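Local structure of carboxysome shell vertex protein CcmL (Nostoc sp., 4N8X) at residues A[86-89]-A[90-93]. The protein probably forms the pentameric vertices of the carboxysome, the polyhedral inclusion in which RuBisCO is sequestered, introducing curvature into otherwise flat layers of CcmK subunits. Numbering follows the deposited sequence.
Sequences IHVE and DRLI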
loop_
_atom_site.group_PDB
_atom_site.type_symbol
_atom_site.label_atom_id
_atom_site.label_comp_id
_atom_site.label_asym_id
_atom_site.label_seq_id
_atom_site.Cartn_x
_atom_site.Cartn_y
_atom_site.Cartn_z
ATOM N N ILE A 86 -9.592 14.365 -19.779
ATOM C CA ILE A 86 -10.285 13.297 -19.083
ATOM C C ILE A 86 -11.743 13.402 -19.539
ATOM O O ILE A 86 -12.419 14.369 -19.212
ATOM C CB ILE A 86 -10.156 13.484 -17.568
ATOM C CG1 ILE A 86 -8.680 13.420 -17.160
ATOM C CG2 ILE A 86 -10.940 12.425 -16.809
ATOM C CD1 ILE A 86 -8.435 13.813 -15.720
ATOM N N HIS A 87 -12.194 12.449 -20.353
ATOM C CA HIS A 87 -13.587 12.396 -20.788
ATOM C C HIS A 87 -14.433 11.732 -19.698
ATOM O O HIS A 87 -14.043 10.714 -19.125
ATOM C CB HIS A 87 -13.739 11.583 -22.084
ATOM C CG HIS A 87 -12.935 12.096 -23.241
ATOM N ND1 HIS A 87 -12.767 11.373 -24.405
ATOM C CD2 HIS A 87 -12.258 13.257 -23.422
ATOM C CE1 HIS A 87 -12.022 12.063 -25.249
ATOM N NE2 HIS A 87 -11.698 13.210 -24.678
ATOM N N VAL A 88 -15.585 12.313 -19.393
ATOM C CA VAL A 88 -16.579 11.612 -18.591
ATOM C C VAL A 88 -17.860 11.605 -19.423
ATOM O O VAL A 88 -18.271 12.642 -19.956
ATOM C CB VAL A 88 -16.744 12.216 -17.163
ATOM C CG1 VAL A 88 -17.374 13.587 -17.203
ATOM C CG2 VAL A 88 -17.556 11.295 -16.274
ATOM N N GLU A 89 -18.477 10.432 -19.552
ATOM C CA GLU A 89 -19.460 10.180 -20.614
ATOM C C GLU A 89 -18.976 10.733 -21.970
ATOM O O GLU A 89 -18.131 10.120 -22.625
ATOM C CB GLU A 89 -20.892 10.624 -20.239
ATOM C CG GLU A 89 -21.045 11.862 -19.352
ATOM C CD GLU A 89 -21.801 12.976 -20.048
ATOM O OE1 GLU A 89 -22.669 12.674 -20.898
ATOM O OE2 GLU A 89 -21.518 14.154 -19.745
ATOM N N ASP A 90 -19.494 11.887 -22.381
ATOM C CA ASP A 90 -18.912 12.621 -23.505
ATOM C C ASP A 90 -18.661 14.080 -23.107
ATOM O O ASP A 90 -18.498 14.955 -23.958
ATOM C CB ASP A 90 -19.790 12.525 -24.762
ATOM C CG ASP A 90 -20.900 13.562 -24.789
ATOM O OD1 ASP A 90 -21.850 13.447 -23.990
ATOM O OD2 ASP A 90 -20.824 14.493 -25.620
ATOM N N ARG A 91 -18.629 14.325 -21.798
ATOM C CA ARG A 91 -18.387 15.656 -21.245
ATOM C C ARG A 91 -17.029 15.717 -20.535
ATOM O O ARG A 91 -16.618 14.766 -19.868
ATOM C CB ARG A 91 -19.530 16.054 -20.303
ATOM C CG ARG A 91 -19.103 16.750 -19.011
ATOM C CD ARG A 91 -20.087 16.488 -17.867
ATOM N NE ARG A 91 -19.438 16.620 -16.560
ATOM C CZ ARG A 91 -19.804 15.951 -15.465
ATOM N NH1 ARG A 91 -20.836 15.106 -15.512
ATOM N NH2 ARG A 91 -19.143 16.126 -14.321
ATOM N N LEU A 92 -16.335 16.839 -20.682
ATOM C CA LEU A 92 -14.946 16.934 -20.265
ATOM C C LEU A 92 -14.832 17.281 -18.791
ATOM O O LEU A 92 -15.203 18.377 -18.370
ATOM C CB LEU A 92 -14.224 17.974 -21.126
ATOM C CG LEU A 92 -14.504 17.775 -22.619
ATOM C CD1 LEU A 92 -14.045 18.962 -23.441
ATOM C CD2 LEU A 92 -13.862 16.492 -23.116
ATOM N N ILE A 93 -14.344 16.332 -18.004
ATOM C CA ILE A 93 -13.963 16.620 -16.630
ATOM C C ILE A 93 -12.757 17.559 -16.664
ATOM O O ILE A 93 -12.634 18.486 -15.844
ATOM C CB ILE A 93 -13.617 15.321 -15.852
ATOM C CG1 ILE A 93 -14.821 14.824 -15.046
ATOM C CG2 ILE A 93 -12.387 15.509 -14.950
ATOM C CD1 ILE A 93 -15.927 15.854 -14.836
#
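The CG1 methyl of Val88 meets two side chains of the returning strand. It touches the Ile93 branch made of CG1 and CD1, with Val88 CG1 and Ile93 CG1 3.6 Å apart, and it also rests over one face of the Arg91 guanidinium, off centre toward the rim and 3.7 Å from Arg91 NE. Val88 chi1 of 69° sets this methyl between the backbone N and the carbonyl carbon, which turns it toward the opposing strand. The other branch of Ile93 reaches back to Ile86, CG2 to CG2 at 3.9 Å. With an alanine in place of Ile93, Val88 CG1 would probably lose the CG1-CD1 branch it packs on and Ile86 CG2 its methyl partner, leaving a gap between the side chains of the two strands away from the turn. His87 and Leu92 lie alongside each other, pointing the same way from the face remote from Val88 and Arg91, and Leu92 CD2 approaches His87 CD2 obliquely at 3.6 Å. These contacts belong to a two-residue beta-hairpin joining strands 77-88 and 91-95, whose Glu89-Asp90 turn resembles type II', with Glu89 at positive phi. Val88 and Arg91 form the hydrogen-bonded pair that closes it: Val88 N donates to Arg91 O at 2.7 Å, and the return bond from Arg91 N to Val88 O is short, at 2.5 Å. Farther from the turn, Ile93 N gives Ile86 O only a weak bond, bent to 130°, where the chain rounds a corner. At the exposed turn the acidic side chains of Glu89 and Asp90 come close, although the position of the Glu89 carboxylate is doubtful. Residues 86-88 also pair antiparallel with a strand of a neighbouring subunit, whose Arg7 packs against Val88, continuing the sheet across an interface of the pentamer.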